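Local coordinates for protein dihydropyrimidinase (Brevibacillus agri, PDB 3SFW) that catalyses the reversible hydrolytic ring opening of dihydropyrimidines, using a zinc centre held in an amidohydrolase TIM barrel, at residues T86-K97 against I118-D128; P278-V286 against F321-R329. All blocks are in the same frame, centred on the assembly; numbering follows the deposited sequence.

Interaction 1 (T86-K97 against I118-D128); sequences TTSIVDFCLTSK and IDYGFHLMVSD
Ile89, Asp91 and Cys93 each give and take a backbone hydrogen bond with segment 118-128, pairing strands 86-93 and 119-124 in parallel as a beta-alpha-beta unit whose crossover carries helix 101-112. The ladder includes Gly121 N to Ile89 O (2.8 Å) and ends with Met125 N to Cys93 O (2.9 Å). Among the rings, His123 CD2 lies over the centre of the Phe92 ring, 3.4 Å from Phe92 CE2, with the planes 36° apart, while Val90 CG1 covers a face of the imidazole. Bonds to Ser148 and Pro57 fix the rotation of that imidazole. On the face that carries Ile89, Asp91 and Cys93, the side chains meeting across the strands are mostly apolar: Ile89 CG1 rests on Tyr120 CB, and Cys93 SG meets Leu124 CD1 at 3.7 Å. Past the strands, Thr95 OG1 donates to Met125 O (2.9 Å) from well above the carbonyl plane and accepts from Ser127 OG (3.1 Å). With OG1 between the backbone N and the carbonyl carbon (chi1 60°), Thr95 CG2 is turned onto Leu124 CD1 (3.6 Å). A valine in place of this threonine would probably leave Ser127 OG without this acceptor and Met125 O without this donor. Backbone bonds thus hold the strands together, whereas the buried Asp91 carboxylate spends its oxygens elsewhere, on Thr59, Leu61 and Trp108.

Interaction 2 (P278-V286 against F321-R329); sequences PDFEGAKYV and FSGQKELGR
Phe280, carried by a type I' beta turn from Pro278 to Glu281, brings its ring against Arg329 and Phe321, joining the loop before helix 295-305 to the short helix 321-325 and the 3-10 turn after it, in the amidohydrolase TIM-barrel fold. CG stands anti to the backbone N (chi1 -159°), which sends the ring across to segment 321-329. Phe280 CB meets Arg329 NH1 at 3.6 Å, and CG lies beneath the same guanidinium, stacked with its plane 30° from the ring. Next, Phe280 CD2 touches Phe321 CE1 at 3.5 Å; these two rings are nearly parallel but slid apart, with little overlap. On the other branch CE1 reaches Arg329 CA (3.8 Å). At the tip, CZ approaches Lys325 O edge-on at 3.4 Å, and CE2 lies close to the same carbonyl. Arg329 CG sits over the ring centre, and Ala283 CB lies toward the rim of the opposite face. Arg329 NE and NH2 both grip Glu326 OE2 side-on, which helps hold the guanidinium flat on the ring. Lys284 crosses Phe321 at about a right angle: its CE lies over a ring face, and NZ makes a cation-pi contact and a salt bridge to Glu281 OE1 (2.8 Å). A water receives a proton from Arg329 NH2 and gives one to Asp279 O, 2.7 Å from each.

In the fold
Interaction 1 closes along the chain before interaction 2 opens; their centres lie about 26 Å apart and their nearest atoms about 14 Å, so they do not touch. Interaction 1 is the more central, its centre about 11 Å from that of the chain against about 23 Å for interaction 2, and it belongs to the strand framework, whereas interaction 2 packs loop and short helical pieces together. They differ in their distance from the zinc site: the side chain of Phe92 is about 5 Å from a bound zinc ion, and the side chain of Val286 is about 12 Å from a bound zinc ion. The metals are bound by His58, His60, carboxylated Lys150, His183, His239 and Asp315, the last only six residues before segment 321-329.

Interaction 1 (T86-K97 against I118-D128)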
loop_
_atom_site.group_PDB
_atom_site.type_symbol
_atom_site.label_atom_id
_atom_site.label_comp_id
_atom_site.label_asym_id
_atom_site.label_seq_id
_atom_site.Cartn_x
_atom_site.Cartn_y
_atom_site.Cartn_z
ATOM N N THR A 86 -34.488 0.353 -16.904
ATOM C CA THR A 86 -34.062 -0.878 -16.210
ATOM C C THR A 86 -35.136 -1.946 -16.454
ATOM O O THR A 86 -36.321 -1.720 -16.203
ATOM C CB THR A 86 -33.844 -0.599 -14.697
ATOM O OG1 THR A 86 -32.652 0.180 -14.543
ATOM C CG2 THR A 86 -33.703 -1.905 -13.886
ATOM N N THR A 87 -34.720 -3.097 -16.975
ATOM C CA THR A 87 -35.631 -4.160 -17.349
ATOM C C THR A 87 -35.646 -5.401 -16.409
ATOM O O THR A 87 -36.501 -6.307 -16.581
ATOM C CB THR A 87 -35.412 -4.609 -18.822
ATOM O OG1 THR A 87 -34.031 -4.929 -19.000
ATOM C CG2 THR A 87 -35.780 -3.494 -19.796
ATOM N N SER A 88 -34.658 -5.511 -15.496
ATOM C CA SER A 88 -34.656 -6.589 -14.502
ATOM C C SER A 88 -34.171 -6.008 -13.198
ATOM O O SER A 88 -33.323 -5.083 -13.196
ATOM C CB SER A 88 -33.665 -7.694 -14.941
ATOM O OG SER A 88 -34.276 -8.448 -15.943
ATOM N N ILE A 89 -34.684 -6.529 -12.084
ATOM C CA ILE A 89 -34.192 -6.159 -10.779
ATOM C C ILE A 89 -33.863 -7.396 -9.972
ATOM O O ILE A 89 -34.362 -8.506 -10.273
ATOM C CB ILE A 89 -35.266 -5.341 -9.939
ATOM C CG1 ILE A 89 -36.546 -6.180 -9.719
ATOM C CG2 ILE A 89 -35.620 -4.014 -10.644
ATOM C CD1 ILE A 89 -37.488 -5.527 -8.717
ATOM N N VAL A 90 -33.036 -7.217 -8.941
ATOM C CA VAL A 90 -32.811 -8.305 -8.010
ATOM C C VAL A 90 -32.995 -7.711 -6.638
ATOM O O VAL A 90 -32.256 -6.763 -6.235
ATOM C CB VAL A 90 -31.406 -8.960 -8.155
ATOM C CG1 VAL A 90 -31.407 -10.318 -7.395
ATOM C CG2 VAL A 90 -31.076 -9.206 -9.683
ATOM N N ASP A 91 -34.066 -8.163 -5.979
ATOM C CA ASP A 91 -34.539 -7.544 -4.736
ATOM C C ASP A 91 -34.115 -8.368 -3.512
ATOM O O ASP A 91 -34.025 -9.593 -3.579
ATOM C CB ASP A 91 -36.078 -7.489 -4.825
ATOM C CG ASP A 91 -36.690 -6.553 -3.803
ATOM O OD1 ASP A 91 -36.997 -7.026 -2.696
ATOM O OD2 ASP A 91 -36.840 -5.336 -4.137
ATOM N N PHE A 92 -33.866 -7.698 -2.383
ATOM C CA PHE A 92 -33.496 -8.403 -1.150
ATOM C C PHE A 92 -34.674 -8.992 -0.356
ATOM O O PHE A 92 -35.403 -8.264 0.362
ATOM C CB PHE A 92 -32.653 -7.458 -0.261
ATOM C CG PHE A 92 -31.288 -7.190 -0.827
ATOM C CD1 PHE A 92 -31.034 -6.058 -1.601
ATOM C CD2 PHE A 92 -30.259 -8.063 -0.578
ATOM C CE1 PHE A 92 -29.795 -5.809 -2.120
ATOM C CE2 PHE A 92 -28.995 -7.839 -1.124
ATOM C CZ PHE A 92 -28.773 -6.710 -1.926
ATOM N N CYS A 93 -34.730 -10.316 -0.349
ATOM C CA CYS A 93 -35.676 -11.050 0.509
ATOM C C CYS A 93 -35.128 -11.121 1.939
ATOM O O CYS A 93 -34.052 -11.720 2.211
ATOM C CB CYS A 93 -35.856 -12.453 -0.077
ATOM S SG CYS A 93 -36.850 -13.528 1.000
ATOM N N LEU A 94 -35.826 -10.470 2.869
ATOM C CA LEU A 94 -35.342 -10.401 4.241
ATOM C C LEU A 94 -35.820 -11.605 5.029
ATOM O O LEU A 94 -36.894 -12.136 4.768
ATOM C CB LEU A 94 -35.861 -9.146 4.915
ATOM C CG LEU A 94 -35.558 -7.861 4.160
ATOM C CD1 LEU A 94 -36.082 -6.676 5.030
ATOM C CD2 LEU A 94 -34.025 -7.701 3.880
ATOM N N THR A 95 -35.041 -11.975 6.031
ATOM C CA THR A 95 -35.397 -13.109 6.906
ATOM C C THR A 95 -35.319 -12.675 8.375
ATOM O O THR A 95 -34.712 -11.664 8.709
ATOM C CB THR A 95 -34.427 -14.277 6.706
ATOM O OG1 THR A 95 -33.080 -13.856 7.020
ATOM C CG2 THR A 95 -34.479 -14.757 5.278
ATOM N N SER A 96 -35.953 -13.448 9.249
ATOM C CA SER A 96 -35.833 -13.217 10.692
ATOM C C SER A 96 -35.367 -14.503 11.380
ATOM O O SER A 96 -35.636 -15.598 10.900
ATOM C CB SER A 96 -37.172 -12.722 11.281
ATOM O OG SER A 96 -38.238 -13.609 10.965
ATOM N N LYS A 97 -34.630 -14.370 12.472
ATOM C CA LYS A 97 -34.135 -15.561 13.169
ATOM C C LYS A 97 -35.287 -16.430 13.608
ATOM O O LYS A 97 -36.371 -15.935 13.909
ATOM C CB LYS A 97 -33.285 -15.183 14.370
ATOM C CG LYS A 97 -31.938 -14.643 14.000
ATOM C CD LYS A 97 -31.314 -13.983 15.189
ATOM C CE LYS A 97 -30.447 -12.821 14.760
ATOM N NZ LYS A 97 -29.421 -12.553 15.798
ATOM N N ILE A 118 -41.763 -5.922 -14.971
ATOM C CA ILE A 118 -40.552 -6.446 -15.609
ATOM C C ILE A 118 -39.965 -7.522 -14.723
ATOM O O ILE A 118 -40.505 -7.848 -13.650
ATOM C CB ILE A 118 -39.488 -5.338 -15.866
ATOM C CG1 ILE A 118 -39.384 -4.411 -14.673
ATOM C CG2 ILE A 118 -39.892 -4.452 -17.034
ATOM C CD1 ILE A 118 -38.236 -4.531 -13.870
ATOM N N ASP A 119 -38.899 -8.180 -15.203
ATOM C CA ASP A 119 -38.452 -9.409 -14.586
ATOM C C ASP A 119 -37.674 -9.158 -13.295
ATOM O O ASP A 119 -37.119 -8.069 -13.105
ATOM C CB ASP A 119 -37.599 -10.216 -15.553
ATOM C CG ASP A 119 -38.430 -10.826 -16.663
ATOM O OD1 ASP A 119 -39.667 -10.560 -16.667
ATOM O OD2 ASP A 119 -37.889 -11.553 -17.522
ATOM N N TYR A 120 -37.641 -10.159 -12.411
ATOM C CA TYR A 120 -37.063 -9.951 -11.068
ATOM C C TYR A 120 -36.426 -11.229 -10.569
ATOM O O TYR A 120 -36.986 -12.337 -10.745
ATOM C CB TYR A 120 -38.125 -9.462 -10.055
ATOM C CG TYR A 120 -39.353 -10.366 -9.968
ATOM C CD1 TYR A 120 -40.404 -10.253 -10.907
ATOM C CD2 TYR A 120 -39.465 -11.326 -8.927
ATOM C CE1 TYR A 120 -41.497 -11.168 -10.893
ATOM C CE2 TYR A 120 -40.544 -12.212 -8.893
ATOM C CZ TYR A 120 -41.572 -12.102 -9.843
ATOM O OH TYR A 120 -42.632 -13.001 -9.784
ATOM N N GLY A 121 -35.348 -11.070 -9.807
ATOM C CA GLY A 121 -34.851 -12.167 -9.031
ATOM C C GLY A 121 -34.841 -11.740 -7.592
ATOM O O GLY A 121 -35.195 -10.570 -7.267
ATOM N N PHE A 122 -34.460 -12.671 -6.711
ATOM C CA PHE A 122 -34.258 -12.343 -5.311
ATOM C C PHE A 122 -32.844 -12.691 -4.859
ATOM O O PHE A 122 -32.328 -13.766 -5.183
ATOM C CB PHE A 122 -35.246 -13.125 -4.406
ATOM C CG PHE A 122 -36.701 -12.812 -4.672
ATOM C CD1 PHE A 122 -37.140 -11.486 -4.891
ATOM C CD2 PHE A 122 -37.634 -13.846 -4.701
ATOM C CE1 PHE A 122 -38.423 -11.220 -5.223
ATOM C CE2 PHE A 122 -38.973 -13.575 -5.044
ATOM C CZ PHE A 122 -39.373 -12.276 -5.263
ATOM N N HIS A 123 -32.282 -11.846 -3.972
ATOM C CA HIS A 123 -31.197 -12.280 -3.056
ATOM C C HIS A 123 -31.832 -12.749 -1.740
ATOM O O HIS A 123 -32.951 -12.366 -1.421
ATOM C CB HIS A 123 -30.235 -11.115 -2.709
ATOM C CG HIS A 123 -29.868 -10.241 -3.866
ATOM N ND1 HIS A 123 -28.991 -10.635 -4.875
ATOM C CD2 HIS A 123 -30.194 -8.948 -4.121
ATOM C CE1 HIS A 123 -28.807 -9.605 -5.689
ATOM N NE2 HIS A 123 -29.589 -8.603 -5.294
ATOM N N LEU A 124 -31.065 -13.423 -0.894
ATOM C CA LEU A 124 -31.627 -13.853 0.430
ATOM C C LEU A 124 -30.754 -13.366 1.573
ATOM O O LEU A 124 -29.545 -13.665 1.615
ATOM C CB LEU A 124 -31.704 -15.387 0.480
ATOM C CG LEU A 124 -32.322 -15.926 1.779
ATOM C CD1 LEU A 124 -33.811 -15.533 1.824
ATOM C CD2 LEU A 124 -32.184 -17.451 1.733
ATOM N N MET A 125 -31.355 -12.620 2.502
ATOM C CA MET A 125 -30.678 -12.215 3.762
ATOM C C MET A 125 -30.393 -13.415 4.661
ATOM O O MET A 125 -31.260 -14.265 4.847
ATOM C CB MET A 125 -31.558 -11.231 4.502
ATOM C CG MET A 125 -31.054 -10.947 5.937
ATOM S SD MET A 125 -32.304 -9.794 6.639
ATOM C CE MET A 125 -31.851 -9.984 8.382
ATOM N N VAL A 126 -29.182 -13.510 5.180
ATOM C CA VAL A 126 -28.860 -14.532 6.233
ATOM C C VAL A 126 -28.628 -13.777 7.547
ATOM O O VAL A 126 -27.798 -12.856 7.585
ATOM C CB VAL A 126 -27.628 -15.386 5.844
ATOM C CG1 VAL A 126 -27.298 -16.430 6.916
ATOM C CG2 VAL A 126 -27.899 -16.088 4.511
ATOM N N SER A 127 -29.464 -14.066 8.557
ATOM C CA SER A 127 -29.362 -13.396 9.896
ATOM C C SER A 127 -28.502 -14.236 10.806
ATOM O O SER A 127 -27.952 -13.727 11.769
ATOM C CB SER A 127 -30.739 -13.210 10.592
ATOM O OG SER A 127 -31.823 -13.847 9.882
ATOM N N ASP A 128 -28.505 -15.551 10.590
ATOM C CA ASP A 128 -27.636 -16.410 11.355
ATOM C C ASP A 128 -27.467 -17.792 10.758
ATOM O O ASP A 128 -28.288 -18.255 9.968
ATOM C CB ASP A 128 -28.046 -16.464 12.820
ATOM C CG ASP A 128 -29.000 -17.564 13.109
ATOM O OD1 ASP A 128 -28.623 -18.526 13.820
ATOM O OD2 ASP A 128 -30.124 -17.476 12.600
HETATM O O HOH W 1 -27.588 -12.152 13.839
#

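Interaction 2 (P278-V286 against F321-R329)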
loop_
_atom_site.group_PDB
_atom_site.type_symbol
_atom_site.label_atom_id
_atom_site.label_comp_id
_atom_site.label_asym_id
_atom_site.label_seq_id
_atom_site.Cartn_x
_atom_site.Cartn_y
_atom_site.Cartn_z
ATOM N N PRO A 278 -31.742 22.761 5.516
ATOM C CA PRO A 278 -32.540 23.119 6.697
ATOM C C PRO A 278 -34.034 22.694 6.604
ATOM O O PRO A 278 -34.493 22.148 5.572
ATOM C CB PRO A 278 -32.407 24.657 6.739
ATOM C CG PRO A 278 -32.329 25.050 5.275
ATOM C CD PRO A 278 -31.572 23.888 4.576
ATOM N N ASP A 279 -34.775 22.895 7.699
ATOM C CA ASP A 279 -36.219 22.674 7.673
ATOM C C ASP A 279 -36.494 21.173 7.499
ATOM O O ASP A 279 -37.424 20.806 6.779
ATOM C CB ASP A 279 -36.861 23.375 6.462
ATOM C CG ASP A 279 -36.845 24.889 6.561
ATOM O OD1 ASP A 279 -37.117 25.419 7.652
ATOM O OD2 ASP A 279 -36.623 25.537 5.510
ATOM N N PHE A 280 -35.593 20.354 8.034
ATOM C CA PHE A 280 -35.681 18.884 7.957
ATOM C C PHE A 280 -35.409 18.329 6.571
ATOM O O PHE A 280 -35.493 17.080 6.388
ATOM C CB PHE A 280 -37.050 18.396 8.450
ATOM C CG PHE A 280 -37.079 16.932 8.880
ATOM C CD1 PHE A 280 -36.184 16.452 9.822
ATOM C CD2 PHE A 280 -37.952 16.037 8.262
ATOM C CE1 PHE A 280 -36.206 15.082 10.225
ATOM C CE2 PHE A 280 -37.966 14.643 8.646
ATOM C CZ PHE A 280 -37.079 14.193 9.628
ATOM N N GLU A 281 -35.089 19.192 5.594
ATOM C CA GLU A 281 -34.925 18.716 4.194
ATOM C C GLU A 281 -33.811 17.684 4.085
ATOM O O GLU A 281 -33.856 16.786 3.212
ATOM C CB GLU A 281 -34.645 19.856 3.198
ATOM C CG GLU A 281 -35.847 20.712 2.888
ATOM C CD GLU A 281 -36.790 20.105 1.841
ATOM O OE1 GLU A 281 -36.349 19.741 0.731
ATOM O OE2 GLU A 281 -38.009 20.153 2.084
ATOM N N GLY A 282 -32.860 17.781 5.009
ATOM C CA GLY A 282 -31.730 16.849 5.096
ATOM C C GLY A 282 -32.205 15.388 5.212
ATOM O O GLY A 282 -31.477 14.475 4.794
ATOM N N ALA A 283 -33.388 15.174 5.805
ATOM C CA ALA A 283 -33.904 13.789 6.020
ATOM C C ALA A 283 -34.171 13.088 4.687
ATOM O O ALA A 283 -34.146 11.847 4.608
ATOM C CB ALA A 283 -35.164 13.791 6.861
ATOM N N LYS A 284 -34.417 13.867 3.643
ATOM C CA LYS A 284 -34.544 13.296 2.280
ATOM C C LYS A 284 -33.297 12.506 1.842
ATOM O O LYS A 284 -33.395 11.625 0.962
ATOM C CB LYS A 284 -34.773 14.409 1.284
ATOM C CG LYS A 284 -36.172 15.040 1.391
ATOM C CD LYS A 284 -36.313 16.202 0.390
ATOM C CE LYS A 284 -37.756 16.672 0.299
ATOM N NZ LYS A 284 -37.917 17.868 -0.625
ATOM N N TYR A 285 -32.145 12.857 2.416
ATOM C CA TYR A 285 -30.857 12.277 1.981
ATOM C C TYR A 285 -30.301 11.294 2.990
ATOM O O TYR A 285 -29.120 10.925 2.913
ATOM C CB TYR A 285 -29.816 13.407 1.730
ATOM C CG TYR A 285 -30.271 14.305 0.616
ATOM C CD1 TYR A 285 -29.980 13.981 -0.711
ATOM C CD2 TYR A 285 -31.138 15.399 0.871
ATOM C CE1 TYR A 285 -30.489 14.739 -1.770
ATOM C CE2 TYR A 285 -31.625 16.186 -0.187
ATOM C CZ TYR A 285 -31.298 15.831 -1.513
ATOM O OH TYR A 285 -31.797 16.539 -2.601
ATOM N N VAL A 286 -31.141 10.875 3.941
ATOM C CA VAL A 286 -30.700 9.924 4.977
ATOM C C VAL A 286 -30.871 8.471 4.449
ATOM O O VAL A 286 -31.950 8.075 4.078
ATOM C CB VAL A 286 -31.541 10.112 6.282
ATOM C CG1 VAL A 286 -31.386 8.875 7.227
ATOM C CG2 VAL A 286 -31.075 11.397 6.981
ATOM N N PHE A 321 -41.141 11.887 2.157
ATOM C CA PHE A 321 -40.682 12.917 3.062
ATOM C C PHE A 321 -41.782 13.212 4.084
ATOM O O PHE A 321 -41.524 13.227 5.291
ATOM C CB PHE A 321 -40.406 14.186 2.276
ATOM C CG PHE A 321 -39.830 15.299 3.134
ATOM C CD1 PHE A 321 -38.743 15.069 3.954
ATOM C CD2 PHE A 321 -40.400 16.567 3.122
ATOM C CE1 PHE A 321 -38.191 16.090 4.728
ATOM C CE2 PHE A 321 -39.838 17.596 3.880
ATOM C CZ PHE A 321 -38.743 17.354 4.679
ATOM N N SER A 322 -42.997 13.405 3.593
ATOM C CA SER A 322 -44.131 13.617 4.498
ATOM C C SER A 322 -44.549 12.292 5.151
ATOM O O SER A 322 -44.729 11.243 4.466
ATOM C CB SER A 322 -45.312 14.249 3.755
ATOM O OG SER A 322 -46.461 14.272 4.578
ATOM N N GLY A 323 -44.686 12.316 6.466
ATOM C CA GLY A 323 -45.166 11.145 7.171
ATOM C C GLY A 323 -44.038 10.180 7.510
ATOM O O GLY A 323 -43.765 9.925 8.697
ATOM N N GLN A 324 -43.368 9.640 6.475
ATOM C CA GLN A 324 -42.457 8.556 6.708
ATOM C C GLN A 324 -41.106 9.079 7.164
ATOM O O GLN A 324 -40.645 8.719 8.229
ATOM C CB GLN A 324 -42.318 7.672 5.444
ATOM C CG GLN A 324 -43.597 6.885 5.180
ATOM C CD GLN A 324 -43.449 5.959 4.008
ATOM O OE1 GLN A 324 -43.286 6.410 2.865
ATOM N NE2 GLN A 324 -43.496 4.658 4.272
ATOM N N LYS A 325 -40.467 9.952 6.378
ATOM C CA LYS A 325 -39.193 10.461 6.852
ATOM C C LYS A 325 -39.418 11.228 8.188
ATOM O O LYS A 325 -38.546 11.229 9.052
ATOM C CB LYS A 325 -38.512 11.413 5.840
ATOM C CG LYS A 325 -37.928 10.718 4.551
ATOM C CD LYS A 325 -36.682 9.862 4.864
ATOM C CE LYS A 325 -36.117 9.171 3.574
ATOM N NZ LYS A 325 -34.867 8.443 3.919
ATOM N N GLU A 326 -40.604 11.824 8.325
ATOM C CA GLU A 326 -40.974 12.584 9.546
ATOM C C GLU A 326 -41.064 11.747 10.814
ATOM O O GLU A 326 -41.006 12.288 11.920
ATOM C CB GLU A 326 -42.289 13.340 9.322
ATOM C CG GLU A 326 -42.228 14.389 8.204
ATOM C CD GLU A 326 -43.500 15.245 8.186
ATOM O OE1 GLU A 326 -44.578 14.724 7.778
ATOM O OE2 GLU A 326 -43.434 16.376 8.728
ATOM N N LEU A 327 -41.070 10.422 10.689
ATOM C CA LEU A 327 -40.923 9.615 11.881
ATOM C C LEU A 327 -39.654 10.015 12.634
ATOM O O LEU A 327 -39.544 9.791 13.855
ATOM C CB LEU A 327 -40.899 8.117 11.531
ATOM C CG LEU A 327 -42.221 7.586 10.962
ATOM C CD1 LEU A 327 -41.949 6.185 10.407
ATOM C CD2 LEU A 327 -43.307 7.510 12.079
ATOM N N GLY A 328 -38.685 10.598 11.921
ATOM C CA GLY A 328 -37.410 10.969 12.552
ATOM C C GLY A 328 -37.236 12.442 12.958
ATOM O O GLY A 328 -36.131 12.872 13.281
ATOM N N ARG A 329 -38.301 13.236 12.894
ATOM C CA ARG A 329 -38.210 14.598 13.421
ATOM C C ARG A 329 -37.782 14.505 14.882
ATOM O O ARG A 329 -38.399 13.772 15.697
ATOM C CB ARG A 329 -39.553 15.313 13.309
ATOM C CG ARG A 329 -39.822 15.860 11.956
ATOM C CD ARG A 329 -40.932 16.860 12.002
ATOM N NE ARG A 329 -41.301 17.283 10.658
ATOM C CZ ARG A 329 -40.756 18.319 10.037
ATOM N NH1 ARG A 329 -39.785 19.011 10.635
ATOM N NH2 ARG A 329 -41.157 18.640 8.810
HETATM O O HOH W 2 -40.101 20.523 7.265
#